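Local coordinates for putative uncharacterized protein (Coprinopsis cinerea, PDB 3W9A) that is a glycoside hydrolase family 131 catalytic domain with a beta-jelly-roll fold, and probably hydrolyses beta-glucans, at residues A[7-19]-A[46-60]. Sequence-based numbering, arbitrary orientation.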
loop_
_atom_site.group_PDB
_atom_site.type_symbol
_atom_site.label_atom_id
_atom_site.label_comp_id
_atom_site.label_asym_id
_atom_site.label_seq_id
_atom_site.Cartn_x
_atom_site.Cartn_y
_atom_site.Cartn_z
ATOM N N GLY A 7 -3.451 6.625 8.269
ATOM C CA GLY A 7 -4.238 5.559 7.642
ATOM C C GLY A 7 -4.531 4.378 8.548
ATOM O O GLY A 7 -4.853 3.279 8.062
ATOM N N SER A 8 -4.423 4.583 9.861
ATOM C CA SER A 8 -4.792 3.562 10.836
ATOM C C SER A 8 -6.153 3.003 10.468
ATOM O O SER A 8 -7.022 3.750 10.036
ATOM C CB SER A 8 -4.883 4.172 12.236
ATOM O OG SER A 8 -5.591 3.297 13.098
ATOM N N PHE A 9 -6.337 1.695 10.622
ATOM C CA PHE A 9 -7.633 1.085 10.397
ATOM C C PHE A 9 -8.408 0.933 11.715
ATOM O O PHE A 9 -9.450 0.258 11.748
ATOM C CB PHE A 9 -7.483 -0.272 9.689
ATOM C CG PHE A 9 -6.922 -0.163 8.305
ATOM C CD1 PHE A 9 -7.637 0.464 7.306
ATOM C CD2 PHE A 9 -5.666 -0.674 8.000
ATOM C CE1 PHE A 9 -7.118 0.586 6.029
ATOM C CE2 PHE A 9 -5.151 -0.563 6.720
ATOM C CZ PHE A 9 -5.874 0.075 5.736
ATOM N N ASN A 10 -7.939 1.573 12.799
ATOM C CA ASN A 10 -8.589 1.352 14.104
ATOM C C ASN A 10 -10.088 1.713 14.092
ATOM O O ASN A 10 -10.850 1.131 14.833
ATOM C CB ASN A 10 -7.884 2.109 15.235
ATOM C CG ASN A 10 -6.546 1.517 15.597
ATOM O OD1 ASN A 10 -6.216 0.394 15.194
ATOM N ND2 ASN A 10 -5.753 2.278 16.366
ATOM N N ASN A 11 -10.497 2.667 13.264
ATOM C CA ASN A 11 -11.902 3.083 13.218
ATOM C C ASN A 11 -12.676 2.349 12.146
ATOM O O ASN A 11 -13.870 2.566 11.989
ATOM C CB ASN A 11 -12.018 4.587 12.986
ATOM C CG ASN A 11 -11.601 5.387 14.195
ATOM O OD1 ASN A 11 -11.275 4.830 15.242
ATOM N ND2 ASN A 11 -11.603 6.704 14.057
ATOM N N TYR A 12 -11.996 1.471 11.415
ATOM C CA TYR A 12 -12.647 0.710 10.359
ATOM C C TYR A 12 -12.836 -0.703 10.863
ATOM O O TYR A 12 -11.907 -1.499 10.841
ATOM C CB TYR A 12 -11.841 0.774 9.049
ATOM C CG TYR A 12 -11.877 2.148 8.421
ATOM C CD1 TYR A 12 -12.840 2.485 7.461
ATOM C CD2 TYR A 12 -10.971 3.132 8.810
ATOM C CE1 TYR A 12 -12.859 3.754 6.882
ATOM C CE2 TYR A 12 -10.996 4.396 8.246
ATOM C CZ TYR A 12 -11.933 4.712 7.292
ATOM O OH TYR A 12 -11.930 5.997 6.762
ATOM N N THR A 13 -14.055 -0.991 11.320
ATOM C CA THR A 13 -14.362 -2.245 12.032
ATOM C C THR A 13 -15.042 -3.295 11.161
ATOM O O THR A 13 -14.896 -4.482 11.423
ATOM C CB THR A 13 -15.268 -1.977 13.257
ATOM O OG1 THR A 13 -14.583 -1.088 14.146
ATOM C CG2 THR A 13 -15.600 -3.281 14.016
ATOM N N THR A 14 -15.799 -2.862 10.153
ATOM C CA THR A 14 -16.449 -3.782 9.206
ATOM C C THR A 14 -16.363 -3.195 7.810
ATOM O O THR A 14 -16.095 -1.996 7.664
ATOM C CB THR A 14 -17.943 -3.981 9.543
ATOM O OG1 THR A 14 -18.633 -2.740 9.395
ATOM C CG2 THR A 14 -18.104 -4.471 10.954
ATOM N N PRO A 15 -16.629 -4.012 6.768
ATOM C CA PRO A 15 -16.523 -3.470 5.412
ATOM C C PRO A 15 -17.392 -2.232 5.165
ATOM O O PRO A 15 -16.927 -1.259 4.536
ATOM C CB PRO A 15 -16.933 -4.662 4.530
ATOM C CG PRO A 15 -16.562 -5.854 5.335
ATOM C CD PRO A 15 -16.862 -5.472 6.755
ATOM N N ALA A 16 -18.614 -2.250 5.697
ATOM C CA ALA A 16 -19.534 -1.125 5.559
ATOM C C ALA A 16 -18.968 0.201 6.070
ATOM O O ALA A 16 -19.409 1.262 5.624
ATOM C CB ALA A 16 -20.861 -1.428 6.245
ATOM N N ASP A 17 -17.994 0.157 6.981
ATOM C CA ASP A 17 -17.354 1.386 7.441
ATOM C C ASP A 17 -16.721 2.165 6.284
ATOM O O ASP A 17 -16.767 3.387 6.265
ATOM C CB ASP A 17 -16.336 1.118 8.571
ATOM C CG ASP A 17 -17.003 0.826 9.921
ATOM O OD1 ASP A 17 -18.160 1.253 10.137
ATOM O OD2 ASP A 17 -16.378 0.152 10.765
ATOM N N PHE A 18 -16.184 1.472 5.288
ATOM C CA PHE A 18 -15.634 2.157 4.117
ATOM C C PHE A 18 -16.740 2.818 3.247
ATOM O O PHE A 18 -16.487 3.814 2.567
ATOM C CB PHE A 18 -14.794 1.197 3.280
ATOM C CG PHE A 18 -13.488 0.816 3.914
ATOM C CD1 PHE A 18 -12.435 1.726 3.978
ATOM C CD2 PHE A 18 -13.300 -0.460 4.421
ATOM C CE1 PHE A 18 -11.220 1.367 4.543
ATOM C CE2 PHE A 18 -12.093 -0.827 4.981
ATOM C CZ PHE A 18 -11.049 0.078 5.040
ATOM N N ASP A 19 -17.955 2.280 3.305
ATOM C CA ASP A 19 -19.099 2.807 2.539
ATOM C C ASP A 19 -19.645 4.144 3.056
ATOM O O ASP A 19 -20.459 4.769 2.396
ATOM C CB ASP A 19 -20.245 1.780 2.477
ATOM C CG ASP A 19 -19.847 0.488 1.752
ATOM O OD1 ASP A 19 -18.987 0.543 0.843
ATOM O OD2 ASP A 19 -20.380 -0.587 2.084
ATOM N N LEU A 46 -11.488 -6.678 7.229
ATOM C CA LEU A 46 -10.710 -6.224 8.369
ATOM C C LEU A 46 -10.691 -7.291 9.457
ATOM O O LEU A 46 -11.714 -7.928 9.713
ATOM C CB LEU A 46 -11.341 -4.946 8.908
ATOM C CG LEU A 46 -11.439 -3.778 7.913
ATOM C CD1 LEU A 46 -12.778 -3.050 8.013
ATOM C CD2 LEU A 46 -10.278 -2.822 8.102
ATOM N N ASP A 47 -9.525 -7.487 10.093
ATOM C CA ASP A 47 -9.340 -8.552 11.084
ATOM C C ASP A 47 -8.022 -8.369 11.833
ATOM O O ASP A 47 -7.027 -7.925 11.249
ATOM C CB ASP A 47 -9.345 -9.927 10.389
ATOM C CG ASP A 47 -9.568 -11.086 11.344
ATOM O OD1 ASP A 47 -8.569 -11.706 11.804
ATOM O OD2 ASP A 47 -10.745 -11.370 11.637
ATOM N N PRO A 48 -7.994 -8.734 13.122
ATOM C CA PRO A 48 -6.753 -8.651 13.862
ATOM C C PRO A 48 -5.619 -9.483 13.263
ATOM O O PRO A 48 -4.464 -9.082 13.364
ATOM C CB PRO A 48 -7.136 -9.165 15.255
ATOM C CG PRO A 48 -8.454 -9.832 15.084
ATOM C CD PRO A 48 -9.121 -9.044 14.008
ATOM N N SER A 49 -5.941 -10.609 12.624
ATOM C CA SER A 49 -4.910 -11.440 12.007
ATOM C C SER A 49 -4.401 -10.863 10.686
ATOM O O SER A 49 -3.474 -11.405 10.069
ATOM C CB SER A 49 -5.444 -12.864 11.779
ATOM O OG SER A 49 -6.462 -12.886 10.803
ATOM N N TYR A 50 -5.002 -9.768 10.236
ATOM C CA TYR A 50 -4.614 -9.186 8.944
ATOM C C TYR A 50 -3.500 -8.145 9.088
ATOM O O TYR A 50 -3.096 -7.520 8.100
ATOM C CB TYR A 50 -5.824 -8.551 8.238
ATOM C CG TYR A 50 -6.973 -9.489 7.901
ATOM C CD1 TYR A 50 -6.841 -10.881 7.967
ATOM C CD2 TYR A 50 -8.193 -8.976 7.491
ATOM C CE1 TYR A 50 -7.898 -11.720 7.637
ATOM C CE2 TYR A 50 -9.246 -9.813 7.158
ATOM C CZ TYR A 50 -9.089 -11.172 7.245
ATOM O OH TYR A 50 -10.132 -11.964 6.920
ATOM N N LYS A 51 -3.021 -7.936 10.311
ATOM C CA LYS A 51 -1.998 -6.926 10.525
ATOM C C LYS A 51 -0.651 -7.542 10.820
ATOM O O LYS A 51 -0.522 -8.726 11.168
ATOM C CB LYS A 51 -2.387 -5.925 11.626
ATOM C CG LYS A 51 -2.573 -6.505 13.001
ATOM C CD LYS A 51 -2.376 -5.453 14.095
ATOM C CE LYS A 51 -1.477 -6.001 15.195
ATOM N NZ LYS A 51 -1.653 -5.269 16.478
ATOM N N ASN A 52 0.368 -6.717 10.655
ATOM C CA ASN A 52 1.678 -7.062 11.136
ATOM C C ASN A 52 1.604 -7.067 12.660
ATOM O O ASN A 52 1.435 -6.019 13.257
ATOM C CB ASN A 52 2.721 -6.044 10.642
ATOM C CG ASN A 52 4.110 -6.371 11.131
ATOM O OD1 ASN A 52 4.268 -7.085 12.109
ATOM N ND2 ASN A 52 5.120 -5.879 10.442
ATOM N N PRO A 53 1.741 -8.250 13.292
ATOM C CA PRO A 53 1.607 -8.301 14.752
ATOM C C PRO A 53 2.582 -7.388 15.520
ATOM O O PRO A 53 2.276 -6.984 16.629
ATOM C CB PRO A 53 1.849 -9.788 15.077
ATOM C CG PRO A 53 2.640 -10.307 13.932
ATOM C CD PRO A 53 2.188 -9.548 12.730
ATOM N N ALA A 54 3.730 -7.051 14.937
ATOM C CA ALA A 54 4.652 -6.099 15.583
ATOM C C ALA A 54 4.132 -4.653 15.659
ATOM O O ALA A 54 4.721 -3.837 16.363
ATOM C CB ALA A 54 6.018 -6.114 14.892
ATOM N N ILE A 55 3.067 -4.328 14.917
ATOM C CA ILE A 55 2.517 -2.964 14.881
ATOM C C ILE A 55 1.485 -2.872 15.978
ATOM O O ILE A 55 0.277 -3.019 15.745
ATOM C CB ILE A 55 1.889 -2.613 13.516
ATOM C CG1 ILE A 55 2.955 -2.717 12.434
ATOM C CG2 ILE A 55 1.304 -1.198 13.529
ATOM C CD1 ILE A 55 2.438 -2.432 11.040
ATOM N N THR A 56 1.990 -2.639 17.185
ATOM C CA THR A 56 1.192 -2.753 18.393
ATOM C C THR A 56 0.106 -1.676 18.522
ATOM O O THR A 56 -0.913 -1.908 19.165
ATOM C CB THR A 56 2.118 -2.764 19.613
ATOM O OG1 THR A 56 3.134 -1.772 19.440
ATOM C CG2 THR A 56 2.810 -4.126 19.716
ATOM N N SER A 57 0.312 -0.517 17.895
ATOM C CA SER A 57 -0.659 0.594 17.976
ATOM C C SER A 57 -1.902 0.395 17.096
ATOM O O SER A 57 -2.829 1.195 17.139
ATOM C CB SER A 57 0.029 1.907 17.594
ATOM O OG SER A 57 0.398 1.886 16.224
ATOM N N GLU A 58 -1.905 -0.667 16.296
ATOM C CA GLU A 58 -3.013 -0.994 15.395
ATOM C C GLU A 58 -3.840 -2.192 15.899
ATOM O O GLU A 58 -3.288 -3.201 16.301
ATOM C CB GLU A 58 -2.442 -1.315 14.000
ATOM C CG GLU A 58 -2.077 -0.092 13.186
ATOM C CD GLU A 58 -3.311 0.699 12.796
ATOM O OE1 GLU A 58 -3.599 1.727 13.469
ATOM O OE2 GLU A 58 -4.016 0.263 11.851
ATOM N N LEU A 59 -5.164 -2.083 15.862
ATOM C CA LEU A 59 -6.024 -3.156 16.307
ATOM C C LEU A 59 -6.150 -4.219 15.221
ATOM O O LEU A 59 -6.270 -5.402 15.517
ATOM C CB LEU A 59 -7.426 -2.635 16.631
ATOM C CG LEU A 59 -7.548 -1.499 17.650
ATOM C CD1 LEU A 59 -9.007 -1.087 17.759
ATOM C CD2 LEU A 59 -6.994 -1.878 19.010
ATOM N N ARG A 60 -6.157 -3.797 13.957
ATOM C CA ARG A 60 -6.389 -4.739 12.864
ATOM C C ARG A 60 -5.636 -4.376 11.588
ATOM O O ARG A 60 -5.008 -3.328 11.511
ATOM C CB ARG A 60 -7.893 -4.876 12.611
ATOM C CG ARG A 60 -8.569 -3.613 12.164
ATOM C CD ARG A 60 -10.073 -3.800 12.151
ATOM N NE ARG A 60 -10.613 -3.836 13.501
ATOM C CZ ARG A 60 -10.860 -2.771 14.260
ATOM N NH1 ARG A 60 -10.632 -1.534 13.828
ATOM N NH2 ARG A 60 -11.340 -2.959 15.486
HETATM O O HOH W 1 -2.983 1.204 8.697
HETATM O O HOH W 2 -6.318 -1.147 12.901
HETATM O O HOH W 3 -12.229 -0.210 16.721
#
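R60 lays its guanidinium between the CA of T13 on one face and the CB of L59 on the other, while NH1 points in plane at two carbonyls of the 9-12 type I turn. R60 NH1 lies 3.0 Å from F9 O and 2.9 Å from N10 O, meeting the second from well above its carbonyl plane. F9 O also accepts the turn-closing Y12 N, which comes from the other face of the carbonyl plane than NH1. A bend at chi3 (73°) swings the guanidinium over to this turn. Further along, N10 uses both ends of its amide: OD1 receives L59 N at 2.8 Å, and ND2 gives a nearly straight bond (177°) to S57 O. In this jelly roll the contact joins the loop after strand 3-6 to the excursion linking the antiparallel strands 44-47 and 61-66. E58, buried, spends both syn lone pairs on the first loop, OE1 on S8 OG at 2.6 Å and OE2 on F9 N at 3.0 Å. S8 OG in turn accepts N10 N in an ST turn. On the apolar side L46 pushes CD1 to 3.8 Å from F18 CE2 and sets CD2 against the CB atoms of F9 and Y12, with L62 of strand 61-66 touching F9, F18 and L46.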